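Local atomic coordinates of glycerophosphodiester phosphodiesterase (Thermotoga maritima, PDB entry 1O1Z), a protein that belongs to the glycerophosphoryl diester phosphodiesterase family, enzymes built on a TIM-barrel fold. Residues I106-K111 with K127-S132; R171-H176 with G198-V203; E45-L50 with V58-D63; R19-K24 with E226-V231. All coordinates share one frame; numbering follows the deposited sequence. Where two conformers were deposited one is given.

Interaction 1: residues I106-K111 with K127-S132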
loop_
_atom_site.group_PDB
_atom_site.type_symbol
_atom_site.label_atom_id
_atom_site.label_comp_id
_atom_site.label_asym_id
_atom_site.label_seq_id
_atom_site.Cartn_x
_atom_site.Cartn_y
_atom_site.Cartn_z
ATOM N N ILE A 106 -1.193 8.513 -0.003
ATOM C CA ILE A 106 -0.076 7.599 0.161
ATOM C C ILE A 106 -0.514 6.441 1.055
ATOM O O ILE A 106 -0.881 6.647 2.218
ATOM C CB ILE A 106 1.170 8.268 0.744
ATOM C CG1 ILE A 106 1.637 9.437 -0.135
ATOM C CG2 ILE A 106 2.299 7.279 0.850
ATOM C CD1 ILE A 106 2.761 10.253 0.506
ATOM N N ASN A 107 -0.519 5.253 0.494
ATOM C CA ASN A 107 -0.811 4.024 1.207
ATOM C C ASN A 107 0.520 3.459 1.653
ATOM O O ASN A 107 1.299 3.004 0.841
ATOM C CB ASN A 107 -1.575 3.056 0.306
ATOM C CG ASN A 107 -1.730 1.698 0.872
ATOM O OD1 ASN A 107 -1.875 0.744 0.102
ATOM N ND2 ASN A 107 -1.734 1.567 2.202
ATOM N N ILE A 108 0.786 3.559 2.953
ATOM C CA ILE A 108 2.027 3.083 3.546
ATOM C C ILE A 108 1.825 1.686 4.082
ATOM O O ILE A 108 1.110 1.506 5.052
ATOM C CB ILE A 108 2.438 4.034 4.696
ATOM C CG1 ILE A 108 2.623 5.470 4.212
ATOM C CG2 ILE A 108 3.702 3.564 5.389
ATOM C CD1 ILE A 108 2.705 6.493 5.314
ATOM N N GLU A 109 2.478 0.701 3.469
ATOM C CA GLU A 109 2.451 -0.658 3.971
ATOM C C GLU A 109 3.584 -0.812 4.964
ATOM O O GLU A 109 4.761 -0.674 4.626
ATOM C CB GLU A 109 2.538 -1.718 2.871
ATOM C CG GLU A 109 2.490 -3.113 3.492
ATOM C CD GLU A 109 2.633 -4.290 2.559
ATOM O OE1 GLU A 109 2.532 -4.132 1.330
ATOM O OE2 GLU A 109 2.877 -5.401 3.095
ATOM N N ILE A 110 3.224 -1.154 6.190
ATOM C CA ILE A 110 4.191 -1.364 7.250
ATOM C C ILE A 110 4.724 -2.778 7.121
ATOM O O ILE A 110 3.983 -3.752 7.309
ATOM C CB ILE A 110 3.536 -1.215 8.621
ATOM C CG1 ILE A 110 2.701 0.056 8.736
ATOM C CG2 ILE A 110 4.632 -1.313 9.685
ATOM C CD1 ILE A 110 3.493 1.255 8.811
ATOM N N LYS A 111 6.020 -2.925 6.857
ATOM C CA LYS A 111 6.608 -4.246 6.703
ATOM C C LYS A 111 7.165 -4.845 8.002
ATOM O O LYS A 111 7.406 -6.057 8.073
ATOM C CB LYS A 111 7.735 -4.184 5.648
ATOM C CG LYS A 111 7.266 -3.913 4.236
ATOM C CD LYS A 111 6.351 -5.056 3.738
ATOM C CE LYS A 111 6.271 -5.184 2.246
ATOM N NZ LYS A 111 5.337 -6.314 1.871
ATOM N N LYS A 127 -1.766 14.693 5.969
ATOM C CA LYS A 127 -3.053 14.067 5.676
ATOM C C LYS A 127 -3.014 13.108 4.454
ATOM O O LYS A 127 -1.972 12.914 3.811
ATOM C CB LYS A 127 -4.156 15.112 5.481
ATOM C CG LYS A 127 -4.057 15.902 4.188
ATOM C CD LYS A 127 -5.125 16.928 3.978
ATOM C CE LYS A 127 -4.852 17.745 2.704
ATOM N NZ LYS A 127 -5.678 18.945 2.567
ATOM N N ASN A 128 -4.141 12.461 4.202
ATOM C CA ASN A 128 -4.325 11.534 3.075
ATOM C C ASN A 128 -3.370 10.342 3.094
ATOM O O ASN A 128 -2.853 9.929 2.063
ATOM C CB ASN A 128 -4.306 12.278 1.734
ATOM C CG ASN A 128 -5.636 12.938 1.443
ATOM O OD1 ASN A 128 -6.701 12.304 1.627
ATOM N ND2 ASN A 128 -5.600 14.152 0.943
ATOM N N LEU A 129 -3.219 9.744 4.260
ATOM C CA LEU A 129 -2.469 8.521 4.435
ATOM C C LEU A 129 -3.397 7.366 4.751
ATOM O O LEU A 129 -4.412 7.543 5.462
ATOM C CB LEU A 129 -1.479 8.663 5.580
ATOM C CG LEU A 129 -0.491 9.782 5.409
ATOM C CD1 LEU A 129 0.408 9.853 6.611
ATOM C CD2 LEU A 129 0.339 9.639 4.123
ATOM N N ILE A 130 -3.067 6.198 4.217
ATOM C CA ILE A 130 -3.686 4.940 4.592
ATOM C C ILE A 130 -2.572 3.996 5.016
ATOM O O ILE A 130 -1.653 3.758 4.241
ATOM C CB ILE A 130 -4.455 4.292 3.424
ATOM C CG1 ILE A 130 -5.554 5.195 2.899
ATOM C CG2 ILE A 130 -5.062 2.961 3.880
ATOM C CD1 ILE A 130 -6.075 4.763 1.501
ATOM N N PHE A 131 -2.619 3.497 6.249
ATOM C CA PHE A 131 -1.632 2.527 6.757
ATOM C C PHE A 131 -2.170 1.142 6.539
ATOM O O PHE A 131 -3.303 0.858 6.917
ATOM C CB PHE A 131 -1.367 2.749 8.249
ATOM C CG PHE A 131 -0.926 4.158 8.543
ATOM C CD1 PHE A 131 0.391 4.549 8.262
ATOM C CD2 PHE A 131 -1.821 5.104 9.020
ATOM C CE1 PHE A 131 0.786 5.883 8.523
ATOM C CE2 PHE A 131 -1.407 6.413 9.249
ATOM C CZ PHE A 131 -0.080 6.774 8.990
ATOM N N SER A 132 -1.379 0.254 5.966
ATOM C CA SER A 132 -1.823 -1.098 5.785
ATOM C C SER A 132 -0.735 -2.060 6.216
ATOM O O SER A 132 0.440 -1.702 6.383
ATOM C CB SER A 132 -2.233 -1.368 4.339
ATOM O OG SER A 132 -1.163 -1.102 3.438
HETATM O O HOH W 1 -1.787 -1.858 0.833
#
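The carboxamide of Asn-107 lies edge-on to Ile-130 and Ser-132. Its ND2 donates to Ile-130 O (3.0 Å) almost exactly in the amide plane, and to Ser-132 OG (3.0 Å), which lies 17° out of that plane. At the other corner, OD1 accepts a hydrogen bond from a water that also bonds Ser-132 OG, so the flip of the amide is fixed. CG stands anti to the backbone N (chi1 171°), which carries the group across to the neighbouring strand. Ile-130 O accepts a second hydrogen bond from Ile-108 N (2.8 Å), nearly along the C=O axis, while ND2 arrives from above the carbonyl plane. The Phe-131 ring is met obliquely: CE1 lies 3.8 Å from Ile-108 CD1, the two side chains running side by side. Leu-129 CD2 fills in against Ile-106 CB at 3.7 Å.

Four parallel bridges, from Ile-106 with Leu-129 to Glu-109 with Ser-132, set the register, and the strand axes diverge by 22°. This is the pairing of a beta-alpha-beta unit of the barrel. Helix 116-123 packs on the Leu-129 and Phe-131 side, strand 43-50 continues the sheet beyond 106-110, and His-176 of strand 174-178 approaches Asn-107 and Ser-132.

Interaction 2: residues R171-H176 with G198-V203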
loop_
_atom_site.group_PDB
_atom_site.type_symbol
_atom_site.label_atom_id
_atom_site.label_comp_id
_atom_site.label_asym_id
_atom_site.label_seq_id
_atom_site.Cartn_x
_atom_site.Cartn_y
_atom_site.Cartn_z
ATOM N N ARG A 171 -13.648 -1.886 12.765
ATOM C CA ARG A 171 -13.955 -0.858 11.779
ATOM C C ARG A 171 -12.715 -0.288 11.104
ATOM O O ARG A 171 -12.432 0.922 11.197
ATOM C CB ARG A 171 -14.788 0.255 12.428
ATOM C CG ARG A 171 -15.942 -0.250 13.325
ATOM C CD ARG A 171 -15.584 -0.385 14.822
ATOM N NE ARG A 171 -15.079 0.877 15.374
ATOM C CZ ARG A 171 -14.268 1.001 16.413
ATOM N NH1 ARG A 171 -13.908 2.225 16.793
ATOM N NH2 ARG A 171 -13.806 -0.054 17.083
ATOM N N PRO A 172 -11.982 -1.122 10.374
ATOM C CA PRO A 172 -10.919 -0.586 9.520
ATOM C C PRO A 172 -11.529 0.350 8.493
ATOM O O PRO A 172 -12.670 0.191 8.046
ATOM C CB PRO A 172 -10.340 -1.831 8.836
ATOM C CG PRO A 172 -11.501 -2.773 8.795
ATOM C CD PRO A 172 -12.195 -2.564 10.136
ATOM N N TYR A 173 -10.755 1.348 8.064
ATOM C CA TYR A 173 -11.173 2.205 6.978
ATOM C C TYR A 173 -11.345 1.416 5.687
ATOM O O TYR A 173 -12.265 1.656 4.929
ATOM C CB TYR A 173 -10.115 3.307 6.763
ATOM C CG TYR A 173 -10.289 4.110 5.524
ATOM C CD1 TYR A 173 -11.308 5.055 5.418
ATOM C CD2 TYR A 173 -9.432 3.922 4.442
ATOM C CE1 TYR A 173 -11.456 5.797 4.257
ATOM C CE2 TYR A 173 -9.571 4.664 3.293
ATOM C CZ TYR A 173 -10.599 5.584 3.194
ATOM O OH TYR A 173 -10.735 6.336 2.033
ATOM N N SER A 174 -10.405 0.513 5.420
ATOM C CA SER A 174 -10.352 -0.177 4.131
ATOM C C SER A 174 -9.940 -1.639 4.300
ATOM O O SER A 174 -9.391 -2.058 5.336
ATOM C CB SER A 174 -9.379 0.539 3.207
ATOM O OG SER A 174 -8.099 0.685 3.797
ATOM N N LEU A 175 -10.248 -2.407 3.263
ATOM C CA LEU A 175 -9.798 -3.787 3.130
ATOM C C LEU A 175 -9.088 -3.891 1.797
ATOM O O LEU A 175 -9.608 -3.434 0.792
ATOM C CB LEU A 175 -10.968 -4.742 3.153
ATOM C CG LEU A 175 -11.790 -4.709 4.438
ATOM C CD1 LEU A 175 -13.057 -5.555 4.296
ATOM C CD2 LEU A 175 -10.979 -5.206 5.633
ATOM N N HIS A 176 -7.885 -4.456 1.823
ATOM C CA HIS A 176 -7.023 -4.535 0.651
ATOM C C HIS A 176 -6.924 -6.001 0.303
ATOM O O HIS A 176 -6.208 -6.755 0.952
ATOM C CB HIS A 176 -5.651 -3.943 0.985
ATOM C CG HIS A 176 -5.691 -2.492 1.366
ATOM N ND1 HIS A 176 -4.624 -1.646 1.161
ATOM C CD2 HIS A 176 -6.665 -1.736 1.944
ATOM C CE1 HIS A 176 -4.935 -0.431 1.599
ATOM N NE2 HIS A 176 -6.166 -0.460 2.089
ATOM N N GLY A 198 -19.673 1.103 4.585
ATOM C CA GLY A 198 -18.829 2.264 4.343
ATOM C C GLY A 198 -17.341 1.919 4.322
ATOM O O GLY A 198 -16.489 2.810 4.128
ATOM N N ILE A 199 -17.033 0.635 4.450
ATOM C CA ILE A 199 -15.628 0.189 4.322
ATOM C C ILE A 199 -15.200 0.270 2.862
ATOM O O ILE A 199 -15.982 -0.069 1.951
ATOM C CB ILE A 199 -15.437 -1.203 4.887
ATOM C CG1 ILE A 199 -15.728 -1.183 6.395
ATOM C CG2 ILE A 199 -14.001 -1.697 4.636
ATOM C CD1 ILE A 199 -16.056 -2.479 6.944
ATOM N N VAL A 200 -14.002 0.793 2.629
ATOM C CA VAL A 200 -13.456 1.029 1.299
ATOM C C VAL A 200 -12.711 -0.217 0.848
ATOM O O VAL A 200 -11.915 -0.746 1.597
ATOM C CB VAL A 200 -12.501 2.269 1.305
ATOM C CG1 VAL A 200 -11.776 2.455 0.010
ATOM C CG2 VAL A 200 -13.312 3.524 1.633
ATOM N N ILE A 201 -13.013 -0.713 -0.346
ATOM C CA ILE A 201 -12.395 -1.936 -0.837
ATOM C C ILE A 201 -11.362 -1.614 -1.908
ATOM O O ILE A 201 -11.705 -1.040 -2.933
ATOM C CB ILE A 201 -13.486 -2.862 -1.461
ATOM C CG1 ILE A 201 -14.665 -3.108 -0.483
ATOM C CG2 ILE A 201 -12.835 -4.138 -1.973
ATOM C CD1 ILE A 201 -14.295 -3.740 0.826
ATOM N N PHE A 202 -10.108 -1.980 -1.662
ATOM C CA PHE A 202 -9.026 -1.861 -2.635
ATOM C C PHE A 202 -8.654 -3.269 -3.072
ATOM O O PHE A 202 -8.679 -4.221 -2.273
ATOM C CB PHE A 202 -7.766 -1.222 -2.036
ATOM C CG PHE A 202 -7.833 0.263 -1.866
ATOM C CD1 PHE A 202 -8.374 0.814 -0.729
ATOM C CD2 PHE A 202 -7.291 1.119 -2.845
ATOM C CE1 PHE A 202 -8.443 2.191 -0.561
ATOM C CE2 PHE A 202 -7.372 2.501 -2.671
ATOM C CZ PHE A 202 -7.933 3.021 -1.516
ATOM N N VAL A 203 -8.320 -3.415 -4.345
ATOM C CA VAL A 203 -7.768 -4.670 -4.844
ATOM C C VAL A 203 -6.329 -4.516 -5.285
ATOM O O VAL A 203 -5.942 -3.472 -5.745
ATOM C CB VAL A 203 -8.630 -5.293 -5.953
ATOM C CG1 VAL A 203 -9.998 -5.592 -5.411
ATOM C CG2 VAL A 203 -8.703 -4.417 -7.175
HETATM O O HOH W 2 -14.273 3.535 5.492
#
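The backbones of Ser-174 to His-176 and Val-200 to Phe-202 run parallel, joined by hydrogen bonds from Val-200 N to Tyr-173 O, Leu-175 N to Val-200 O and Phe-202 N to Leu-175 O. Before the strands begin, a water donates to both Tyr-173 O and Gly-198 O, bridging the two segments where they enter the sheet.

On the face carrying Ser-174 and His-176, Phe-202 lies alongside the imidazole. Its CB sits over one face of the His-176 ring, 4.2 Å from the centroid and 15° off the normal, as a CH-pi contact. The two rings themselves are oblique, their planes 43° apart, with Phe-202 CD1 3.8 Å from His-176 NE2. Ser-174 CB meets the edge of the Phe-202 ring. Tyr-173 has CG anti to the backbone N (chi1 169°), which brings its ring back to Val-200: CG2 lies over one face, 3.7 Å from Tyr-173 CZ. Lys-147 makes a cation-pi contact with the same ring.

The opposite face of the sheet carries Leu-175 and Ile-201, with Ile-201 CD1 reaching Leu-175 CD1 at 4.1 Å. Just before its strand, Ile-199 packs CG2 on Leu-175 CG at 3.7 Å. Val-167 of helix 160-170 packs against Leu-175 and Ile-199, as expected for the outer, helix-covered side of a TIM barrel.

Chemically, the two faces differ: that of Leu-175 and Ile-201 is hydrocarbon within this contact, whereas the other holds a buried polar pair, Ser-174 OG and His-176 NE2, hydrogen-bonded at 2.8 Å with either able to be the donor. That bond and the Phe-202 contact together probably restrain the rotation of the imidazole.

Interaction 3: residues E45-L50 with V58-D63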
loop_
_atom_site.group_PDB
_atom_site.type_symbol
_atom_site.label_atom_id
_atom_site.label_comp_id
_atom_site.label_asym_id
_atom_site.label_seq_id
_atom_site.Cartn_x
_atom_site.Cartn_y
_atom_site.Cartn_z
ATOM N N GLU A 45 1.197 3.504 -3.509
ATOM C CA GLU A 45 1.421 2.565 -2.410
ATOM C C GLU A 45 2.916 2.368 -2.300
ATOM O O GLU A 45 3.637 2.306 -3.315
ATOM C CB GLU A 45 0.686 1.251 -2.699
ATOM C CG GLU A 45 0.793 0.172 -1.646
ATOM C CD GLU A 45 2.078 -0.652 -1.689
ATOM O OE1 GLU A 45 2.758 -0.707 -2.742
ATOM O OE2 GLU A 45 2.418 -1.267 -0.636
ATOM N N LEU A 46 3.401 2.246 -1.070
ATOM C CA LEU A 46 4.823 2.013 -0.844
ATOM C C LEU A 46 5.028 1.208 0.420
ATOM O O LEU A 46 4.099 1.031 1.202
ATOM C CB LEU A 46 5.563 3.342 -0.811
ATOM C CG LEU A 46 5.140 4.380 0.223
ATOM C CD1 LEU A 46 5.670 4.053 1.622
ATOM C CD2 LEU A 46 5.598 5.762 -0.193
ATOM N N ASP A 47 6.251 0.725 0.631
ATOM C CA ASP A 47 6.594 -0.188 1.695
ATOM C C ASP A 47 7.653 0.431 2.587
ATOM O O ASP A 47 8.614 0.969 2.062
ATOM C CB ASP A 47 7.199 -1.436 1.083
ATOM C CG ASP A 47 6.315 -2.009 0.017
ATOM O OD1 ASP A 47 6.624 -1.936 -1.208
ATOM O OD2 ASP A 47 5.188 -2.452 0.349
ATOM N N VAL A 48 7.479 0.338 3.911
ATOM C CA VAL A 48 8.416 0.943 4.850
ATOM C C VAL A 48 9.031 -0.032 5.836
ATOM O O VAL A 48 8.386 -0.980 6.318
ATOM C CB VAL A 48 7.815 2.154 5.621
ATOM C CG1 VAL A 48 7.484 3.278 4.671
ATOM C CG2 VAL A 48 6.620 1.776 6.473
ATOM N N ARG A 49 10.304 0.263 6.149
ATOM C CA ARG A 49 11.144 -0.516 7.044
ATOM C C ARG A 49 12.083 0.438 7.784
ATOM O O ARG A 49 12.155 1.627 7.464
ATOM C CB ARG A 49 12.012 -1.485 6.245
ATOM C CG ARG A 49 11.219 -2.564 5.533
ATOM C CD ARG A 49 12.128 -3.530 4.803
ATOM N NE ARG A 49 11.354 -4.616 4.249
ATOM C CZ ARG A 49 10.998 -5.715 4.880
ATOM N NH1 ARG A 49 11.350 -5.952 6.145
ATOM N NH2 ARG A 49 10.294 -6.642 4.231
ATOM N N LEU A 50 12.812 -0.090 8.751
ATOM C CA LEU A 50 13.814 0.715 9.455
ATOM C C LEU A 50 15.237 0.441 9.020
ATOM O O LEU A 50 15.658 -0.706 8.819
ATOM C CB LEU A 50 13.804 0.462 10.948
ATOM C CG LEU A 50 12.620 0.901 11.747
ATOM C CD1 LEU A 50 12.943 0.665 13.237
ATOM C CD2 LEU A 50 12.232 2.341 11.479
ATOM N N VAL A 58 12.113 3.405 2.494
ATOM C CA VAL A 58 11.136 2.812 1.576
ATOM C C VAL A 58 11.809 1.625 0.859
ATOM O O VAL A 58 12.695 1.799 0.023
ATOM C CB VAL A 58 10.598 3.833 0.591
ATOM C CG1 VAL A 58 9.581 3.180 -0.362
ATOM C CG2 VAL A 58 9.966 5.008 1.317
ATOM N N SER A 59 11.421 0.400 1.217
ATOM C CA SER A 59 11.946 -0.802 0.591
ATOM C C SER A 59 10.979 -1.946 0.842
ATOM O O SER A 59 10.673 -2.245 1.990
ATOM C CB SER A 59 13.302 -1.176 1.190
ATOM O OG SER A 59 13.825 -2.359 0.558
ATOM N N HIS A 60 10.521 -2.593 -0.230
ATOM C CA HIS A 60 9.695 -3.796 -0.063
ATOM C C HIS A 60 10.446 -4.949 0.629
ATOM O O HIS A 60 9.969 -5.498 1.632
ATOM C CB HIS A 60 9.150 -4.244 -1.418
ATOM C CG HIS A 60 8.311 -5.466 -1.321
ATOM N ND1 HIS A 60 8.826 -6.732 -1.448
ATOM C CD2 HIS A 60 6.997 -5.608 -1.025
ATOM C CE1 HIS A 60 7.853 -7.612 -1.266
ATOM N NE2 HIS A 60 6.742 -6.960 -0.990
ATOM N N ASP A 61 11.619 -5.299 0.118
ATOM C CA ASP A 61 12.408 -6.400 0.635
ATOM C C ASP A 61 13.228 -5.924 1.834
ATOM O O ASP A 61 13.532 -4.733 1.955
ATOM C CB ASP A 61 13.374 -6.919 -0.417
ATOM C CG ASP A 61 12.704 -7.590 -1.625
ATOM O OD1 ASP A 61 11.477 -7.857 -1.624
ATOM O OD2 ASP A 61 13.406 -7.937 -2.595
ATOM N N GLU A 62 13.673 -6.856 2.664
ATOM C CA GLU A 62 14.483 -6.510 3.826
ATOM C C GLU A 62 15.954 -6.282 3.459
ATOM O O GLU A 62 16.729 -5.878 4.306
ATOM C CB GLU A 62 14.377 -7.582 4.928
ATOM C CG GLU A 62 15.063 -8.893 4.631
ATOM C CD GLU A 62 15.170 -9.805 5.848
ATOM O OE1 GLU A 62 14.622 -9.481 6.930
ATOM O OE2 GLU A 62 15.810 -10.859 5.712
ATOM N N ASP A 63 16.339 -6.588 2.223
ATOM C CA ASP A 63 17.732 -6.429 1.767
ATOM C C ASP A 63 17.770 -5.865 0.350
ATOM O O ASP A 63 16.725 -5.626 -0.264
ATOM C CB ASP A 63 18.493 -7.742 1.881
ATOM C CG ASP A 63 17.874 -8.829 1.065
ATOM O OD1 ASP A 63 17.514 -8.580 -0.112
ATOM O OD2 ASP A 63 17.694 -9.971 1.530
HETATM O O HOH W 3 12.117 -8.659 7.391
#
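Arg-49 grips a backbone carbonyl rather than a carboxylate across this contact: NE (3.1 Å) and NH2 (2.9 Å) both donate to the single atom His-60 O, which lies in the guanidinium plane. Relative to the carbonyl plane, the two donors differ. NH2 is tilted 19° from it, whereas NE stands well above it. A weak third bond runs from NE to Ser-59 O. The side chain is extended from CG to NE, enough to span the gap to the loop, and Glu-62 N lies over one guanidinium face. NH1 pairs with Glu-112 outside the contact and, through a water, with Glu-62 OE1 inside it; the Glu-62 carboxylate is itself salt-bridged to Lys-73 and Arg-75.

Asp-47 packs on the same loop. Its OD1 is 3.4 Å from His-60 CB and near the ring plane, with carboxylate and imidazole planes 78° apart; OD1 finds its hydrogen bond at Asn-28. The ring is oriented instead by His-60 ND1, which donates to Asp-61 OD1 (2.9 Å) on the anti side of a carboxylate that also pairs with Arg-66.

Further back, Ser-59 N bonds Asp-47 O (3.0 Å), and Val-48 faces Val-58 as a non-hydrogen-bonded antiparallel pair. Val-58 CG1 touches Leu-46 CB at 4.0 Å. The loop thus continues the short antiparallel strand 56-58 along barrel strand 43-50; Phe-33 of helix 30-38 and Val-96 of helix 93-99 pack against Leu-46 and Val-58, while strand 105-110 pairs with 43-50.

Interaction 4: residues R19-K24 with E226-V231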
loop_
_atom_site.group_PDB
_atom_site.type_symbol
_atom_site.label_atom_id
_atom_site.label_comp_id
_atom_site.label_asym_id
_atom_site.label_seq_id
_atom_site.Cartn_x
_atom_site.Cartn_y
_atom_site.Cartn_z
ATOM N N ARG A 19 4.124 0.670 -5.600
ATOM C CA ARG A 19 5.533 1.078 -5.554
ATOM C C ARG A 19 5.817 2.199 -6.558
ATOM O O ARG A 19 6.903 2.313 -7.131
ATOM C CB ARG A 19 6.444 -0.131 -5.745
ATOM C CG ARG A 19 6.055 -1.332 -4.947
ATOM C CD ARG A 19 7.033 -2.483 -5.022
ATOM N NE ARG A 19 6.436 -3.684 -4.469
ATOM C CZ ARG A 19 6.863 -4.914 -4.676
ATOM N NH1 ARG A 19 7.942 -5.150 -5.399
ATOM N NH2 ARG A 19 6.187 -5.935 -4.166
ATOM N N GLY A 20 4.833 3.071 -6.744
ATOM C CA GLY A 20 4.869 4.093 -7.778
ATOM C C GLY A 20 4.451 3.538 -9.133
ATOM O O GLY A 20 3.731 2.548 -9.198
ATOM N N TYR A 21 4.901 4.180 -10.213
ATOM C CA TYR A 21 4.624 3.706 -11.563
ATOM C C TYR A 21 5.691 2.669 -11.877
ATOM O O TYR A 21 6.608 2.900 -12.666
ATOM C CB TYR A 21 4.652 4.855 -12.563
ATOM C CG TYR A 21 4.031 4.569 -13.915
ATOM C CD1 TYR A 21 3.726 3.267 -14.322
ATOM C CD2 TYR A 21 3.761 5.597 -14.784
ATOM C CE1 TYR A 21 3.163 3.009 -15.537
ATOM C CE2 TYR A 21 3.194 5.353 -16.014
ATOM C CZ TYR A 21 2.891 4.065 -16.389
ATOM O OH TYR A 21 2.311 3.827 -17.621
ATOM N N SER A 22 5.550 1.506 -11.252
ATOM C CA SER A 22 6.645 0.539 -11.223
ATOM C C SER A 22 6.762 -0.285 -12.507
ATOM O O SER A 22 7.750 -0.953 -12.689
ATOM C CB SER A 22 6.514 -0.348 -9.987
ATOM O OG SER A 22 5.292 -1.060 -10.009
ATOM N N ALA A 23 5.753 -0.261 -13.378
ATOM C CA ALA A 23 5.884 -0.922 -14.696
ATOM C C ALA A 23 6.911 -0.230 -15.586
ATOM O O ALA A 23 7.471 -0.860 -16.516
ATOM C CB ALA A 23 4.557 -0.979 -15.416
ATOM N N LYS A 24 7.125 1.064 -15.365
ATOM C CA LYS A 24 8.003 1.869 -16.227
ATOM C C LYS A 24 9.242 2.464 -15.537
ATOM O O LYS A 24 10.211 2.832 -16.212
ATOM C CB LYS A 24 7.204 3.004 -16.873
ATOM C CG LYS A 24 6.216 2.547 -17.940
ATOM C CD LYS A 24 5.697 3.741 -18.764
ATOM C CE LYS A 24 4.796 3.284 -19.933
ATOM N NZ LYS A 24 4.604 4.338 -20.991
ATOM N N GLU A 226 0.538 -0.582 -13.561
ATOM C CA GLU A 226 0.257 0.001 -14.877
ATOM C C GLU A 226 -0.606 1.242 -14.735
ATOM O O GLU A 226 -1.787 1.268 -15.091
ATOM C CB GLU A 226 -0.412 -1.041 -15.766
ATOM C CG GLU A 226 0.490 -2.200 -16.139
ATOM C CD GLU A 226 1.511 -1.864 -17.230
ATOM O OE1 GLU A 226 1.517 -0.731 -17.784
ATOM O OE2 GLU A 226 2.326 -2.751 -17.550
ATOM N N VAL A 227 0.015 2.304 -14.217
ATOM C CA VAL A 227 -0.733 3.492 -13.860
ATOM C C VAL A 227 -1.467 4.157 -15.018
ATOM O O VAL A 227 -2.670 4.427 -14.931
ATOM C CB VAL A 227 0.158 4.527 -13.136
ATOM C CG1 VAL A 227 -0.597 5.807 -12.899
ATOM C CG2 VAL A 227 0.686 3.949 -11.843
ATOM N N GLU A 228 -0.780 4.444 -16.128
ATOM C CA GLU A 228 -1.449 5.136 -17.233
ATOM C C GLU A 228 -2.617 4.326 -17.781
ATOM O O GLU A 228 -3.661 4.867 -18.086
ATOM C CB GLU A 228 -0.490 5.429 -18.392
ATOM C CG GLU A 228 0.583 6.465 -18.115
ATOM C CD GLU A 228 1.589 6.558 -19.263
ATOM O OE1 GLU A 228 1.369 7.401 -20.156
ATOM O OE2 GLU A 228 2.576 5.770 -19.303
ATOM N N LEU A 229 -2.421 3.014 -17.914
ATOM C CA LEU A 229 -3.469 2.126 -18.387
ATOM C C LEU A 229 -4.727 2.282 -17.537
ATOM O O LEU A 229 -5.801 2.498 -18.035
ATOM C CB LEU A 229 -2.965 0.687 -18.357
ATOM C CG LEU A 229 -3.957 -0.432 -18.677
ATOM C CD1 LEU A 229 -4.608 -0.244 -20.020
ATOM C CD2 LEU A 229 -3.221 -1.773 -18.572
ATOM N N PHE A 230 -4.582 2.176 -16.218
ATOM C CA PHE A 230 -5.737 2.147 -15.358
ATOM C C PHE A 230 -6.370 3.521 -15.195
ATOM O O PHE A 230 -7.596 3.665 -15.095
ATOM C CB PHE A 230 -5.375 1.473 -14.021
ATOM C CG PHE A 230 -5.419 -0.014 -14.100
ATOM C CD1 PHE A 230 -4.497 -0.717 -14.839
ATOM C CD2 PHE A 230 -6.421 -0.717 -13.453
ATOM C CE1 PHE A 230 -4.574 -2.117 -14.960
ATOM C CE2 PHE A 230 -6.484 -2.098 -13.551
ATOM C CZ PHE A 230 -5.558 -2.793 -14.317
ATOM N N VAL A 231 -5.551 4.556 -15.244
ATOM C CA VAL A 231 -6.091 5.913 -15.277
ATOM C C VAL A 231 -6.985 6.118 -16.505
ATOM O O VAL A 231 -8.068 6.683 -16.405
ATOM C CB VAL A 231 -4.970 6.966 -15.195
ATOM C CG1 VAL A 231 -5.520 8.370 -15.496
ATOM C CG2 VAL A 231 -4.293 6.915 -13.822
HETATM O O HOH W 4 0.406 1.801 -17.812
#
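Tyr-21, at the centre of an inverse gamma turn after the first barrel strand, lays its ring against the start of helix 227-232, whose N-cap position is Glu-226. The tight part is this ring. Val-227 CB sits over its centre, 3.9 Å from the centroid and only 8° off the normal, a CH-pi contact; Lys-24 CB lies over the opposite face, offset toward the rim. With CG anti to the backbone N (chi1 -164°), the ring reaches the helix, and Ala-36 of helix 30-38 touches both Tyr-21 and Val-227.

The outer side is looser and more polar. Ala-23 CB comes no nearer to Glu-226 than 3.6 Å, at OE2, and both of these residues lie toward the solvent. One water connects Tyr-21 OH, Glu-226 OE1 and Leu-229 N, so an amide of the first helical turn has a solvent partner. Lys-24 and Glu-228 were each deposited in two conformers, consistent with mobility here.

In the conformers given, and uncertain in the others, Glu-228 OE2 accepts twice: from Tyr-21 OH (2.6 Å) through its anti lone pair, and in a salt bridge from Lys-24 NZ (3.0 Å) through its syn one.

How the interactions relate
Interactions 1, 2 and 3 belong to one curled sheet, and interaction 4 joins the loop after strand 14-18 to the last helix, so that the other three fall between its segments in sequence. Interactions 1 and 3 are adjacent: Glu-109 N lies 2.8 Å from Leu-46 O, a probable hydrogen bond between neighbouring strands. Interactions 1 and 2, centres about 13 Å apart, meet across the barrel interior, where Asn-107 OD1 is 3.6 Å from His-176 CE1. Arg-19, in the 19-24 segment of interaction 4, packs its NH2 3.3 Å from His-60 CD2 of interaction 3. The sodium ion, at a site formed by Ser-123 and Arg-126, is about 4 Å from the Leu-129 side chain, but about 13 Å from those of Tyr-173 and Leu-46.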